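Long-range contact in Asp/Glu-specific dipeptidyl-peptidase (Flavobacterium psychrophilum, PDB 5JXF), which removes dipeptides from the N-terminus of oligopeptides as a serine peptidase of family S46, with strict specificity for Asp or Glu at P1: residues A[82-90]-A[659-667]. Residues are numbered along the deposited sequence; the frame is centred on the assembly and turned at random.
Sequences NGGCTSEVI and GGNSGSPAV. With ASP (aspartic acid), chain F.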
loop_
_atom_site.group_PDB
_atom_site.type_symbol
_atom_site.label_atom_id
_atom_site.label_comp_id
_atom_site.label_asym_id
_atom_site.label_seq_id
_atom_site.Cartn_x
_atom_site.Cartn_y
_atom_site.Cartn_z
ATOM N N ASN A 82 8.677 -0.777 -33.853
ATOM C CA ASN A 82 8.754 -2.226 -33.998
ATOM C C ASN A 82 7.425 -2.957 -33.964
ATOM O O ASN A 82 7.385 -4.113 -33.571
ATOM C CB ASN A 82 9.661 -2.813 -32.927
ATOM C CG ASN A 82 10.418 -4.028 -33.423
ATOM O OD1 ASN A 82 10.609 -4.203 -34.636
ATOM N ND2 ASN A 82 10.860 -4.872 -32.498
ATOM N N GLY A 83 6.342 -2.294 -34.363
ATOM C CA GLY A 83 5.029 -2.933 -34.397
ATOM C C GLY A 83 4.339 -3.288 -33.072
ATOM O O GLY A 83 3.256 -3.873 -33.071
ATOM N N GLY A 84 4.931 -2.924 -31.939
ATOM C CA GLY A 84 4.312 -3.227 -30.654
ATOM C C GLY A 84 4.212 -2.026 -29.720
ATOM O O GLY A 84 3.485 -2.061 -28.733
ATOM N N CYS A 85 4.957 -0.968 -30.027
ATOM C CA CYS A 85 4.963 0.236 -29.193
ATOM C C CYS A 85 4.840 1.484 -30.047
ATOM O O CYS A 85 4.787 1.411 -31.280
ATOM C CB CYS A 85 6.238 0.301 -28.344
ATOM S SG CYS A 85 6.575 -1.255 -27.475
ATOM N N THR A 86 4.776 2.627 -29.381
ATOM C CA THR A 86 4.730 3.907 -30.047
ATOM C C THR A 86 6.035 4.649 -29.770
ATOM O O THR A 86 6.711 4.347 -28.800
ATOM C CB THR A 86 3.519 4.708 -29.590
ATOM O OG1 THR A 86 2.341 3.901 -29.744
ATOM C CG2 THR A 86 3.362 5.931 -30.423
ATOM N N SER A 87 6.413 5.553 -30.672
ATOM C CA SER A 87 7.565 6.419 -30.499
ATOM C C SER A 87 7.203 7.773 -31.099
ATOM O O SER A 87 6.154 7.908 -31.714
ATOM C CB SER A 87 8.801 5.831 -31.163
ATOM O OG SER A 87 8.611 5.753 -32.561
ATOM N N GLU A 88 8.018 8.792 -30.859
ATOM C CA GLU A 88 7.710 10.105 -31.402
ATOM C C GLU A 88 8.984 10.826 -31.818
ATOM O O GLU A 88 10.007 10.732 -31.153
ATOM C CB GLU A 88 6.925 10.960 -30.413
ATOM C CG GLU A 88 7.654 11.239 -29.116
ATOM C CD GLU A 88 7.122 10.391 -27.980
ATOM O OE1 GLU A 88 6.678 9.259 -28.256
ATOM O OE2 GLU A 88 7.132 10.863 -26.826
ATOM N N VAL A 89 8.926 11.504 -32.961
ATOM C CA VAL A 89 10.074 12.261 -33.452
ATOM C C VAL A 89 10.208 13.585 -32.700
ATOM O O VAL A 89 9.255 14.362 -32.647
ATOM C CB VAL A 89 9.958 12.547 -34.957
ATOM C CG1 VAL A 89 11.292 13.034 -35.466
ATOM C CG2 VAL A 89 9.493 11.274 -35.721
ATOM N N ILE A 90 11.380 13.857 -32.132
ATOM C CA ILE A 90 11.525 15.072 -31.324
ATOM C C ILE A 90 12.688 15.931 -31.814
ATOM O O ILE A 90 13.164 16.827 -31.130
ATOM C CB ILE A 90 11.682 14.729 -29.821
ATOM C CG1 ILE A 90 12.843 13.779 -29.563
ATOM C CG2 ILE A 90 10.427 14.087 -29.302
ATOM C CD1 ILE A 90 13.322 13.830 -28.088
ATOM N N GLY A 659 -1.945 -1.590 -24.008
ATOM C CA GLY A 659 -0.634 -2.016 -24.475
ATOM C C GLY A 659 -0.481 -1.666 -25.976
ATOM O O GLY A 659 -1.411 -1.874 -26.757
ATOM N N GLY A 660 0.671 -1.132 -26.357
ATOM C CA GLY A 660 0.855 -0.545 -27.676
ATOM C C GLY A 660 1.041 0.961 -27.590
ATOM O O GLY A 660 1.741 1.557 -28.418
ATOM N N ASN A 661 0.419 1.561 -26.572
ATOM C CA ASN A 661 0.514 2.986 -26.324
ATOM C C ASN A 661 1.768 3.308 -25.555
ATOM O O ASN A 661 2.067 4.478 -25.327
ATOM C CB ASN A 661 -0.678 3.503 -25.530
ATOM C CG ASN A 661 -1.791 4.030 -26.402
ATOM O OD1 ASN A 661 -2.958 3.697 -26.195
ATOM N ND2 ASN A 661 -1.444 4.865 -27.385
ATOM N N SER A 662 2.490 2.272 -25.137
ATOM C CA SER A 662 3.820 2.483 -24.580
ATOM C C SER A 662 4.647 3.323 -25.517
ATOM O O SER A 662 4.798 2.988 -26.711
ATOM C CB SER A 662 4.549 1.171 -24.319
ATOM O OG SER A 662 4.321 0.732 -22.995
ATOM N N GLY A 663 5.173 4.409 -24.975
ATOM C CA GLY A 663 6.000 5.316 -25.726
ATOM C C GLY A 663 5.238 6.380 -26.504
ATOM O O GLY A 663 5.855 7.153 -27.202
ATOM N N SER A 664 3.916 6.437 -26.364
ATOM C CA SER A 664 3.107 7.443 -27.052
ATOM C C SER A 664 3.367 8.824 -26.502
ATOM O O SER A 664 3.559 8.987 -25.304
ATOM C CB SER A 664 1.612 7.148 -26.927
ATOM O OG SER A 664 1.242 5.987 -27.638
ATOM N N PRO A 665 3.368 9.826 -27.385
ATOM C CA PRO A 665 3.558 11.201 -26.940
ATOM C C PRO A 665 2.304 11.735 -26.288
ATOM O O PRO A 665 1.222 11.490 -26.789
ATOM C CB PRO A 665 3.852 11.959 -28.245
ATOM C CG PRO A 665 3.106 11.169 -29.308
ATOM C CD PRO A 665 3.232 9.726 -28.859
ATOM N N ALA A 666 2.437 12.462 -25.186
ATOM C CA ALA A 666 1.324 13.275 -24.743
ATOM C C ALA A 666 1.634 14.717 -25.116
ATOM O O ALA A 666 2.693 15.250 -24.768
ATOM C CB ALA A 666 1.071 13.120 -23.212
ATOM N N VAL A 667 0.715 15.334 -25.854
ATOM C CA VAL A 667 0.889 16.707 -26.269
ATOM C C VAL A 667 -0.160 17.611 -25.660
ATOM O O VAL A 667 -1.278 17.191 -25.364
ATOM C CB VAL A 667 0.834 16.854 -27.822
ATOM C CG1 VAL A 667 1.952 16.037 -28.440
ATOM C CG2 VAL A 667 -0.534 16.445 -28.356
HETATM N N ASP F . 2.636 -0.693 -20.558
HETATM C CA ASP F . 1.732 -0.881 -21.698
HETATM C C ASP F . 2.427 -1.028 -23.040
HETATM O O ASP F . 2.000 -0.443 -24.040
HETATM C CB ASP F . 0.719 0.277 -21.769
HETATM C CG ASP F . -0.503 0.053 -20.888
HETATM O OD1 ASP F . -0.792 -1.109 -20.556
HETATM O OD2 ASP F . -1.190 1.039 -20.539
#
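Two groups grip Thr-86 OG1: it gives its hydrogen to Gly-660 O at 2.8 Å, in the carbonyl plane, and takes one from the backbone N of Tyr-285. The hydroxyl stands beside its own backbone N (chi1 -53°), which turns it to the loop 659-664. Thr-86 N donates to Ser-662 O at 2.7 Å, a nearly straight bond. Thr-86 O meets the CA of Gly-663, where a side chain would strike that carbonyl. The CA of Gly-660 likewise points at Gly-84 O (3.2 Å).

These bonds tie the strand 85-89 of one antiparallel sheet to the loop ahead of strand 665-667 in the other, as in the two-barrel chymotrypsin-like fold. The loop carries Ser-662, probably the charge-relay serine, whose OG is modelled in a hydrogen bond with His-101 NE2, though its place is less sure because it crowds the bound aspartic acid. Gly-660 N and Ser-662 N both donate to O of that ligand, at 2.8 Å from Gly-660 N, consistent with the oxyanion hole.

A type II turn from Asn-661 to Ser-664 shapes the loop. Ser-664 OG gives its hydrogen to Asn-661 O and receives Asn-661 ND2 at 2.9 Å, in the amide plane. An alanine in place of Ser-664 is likely to leave Asn-661 ND2 without this acceptor and Asn-661 O with one donor fewer, the amide then held through OD1 by Thr-658 N.

Further along, the Glu-88 side chain and the Pro-665 ring lie alongside each other, running opposite ways. The glutamate chain bends at chi2 (-104°), bringing CD to 3.6 Å from Pro-665 CB. Its OE2 is buried without a polar partner, and Leu-673 touches both residues.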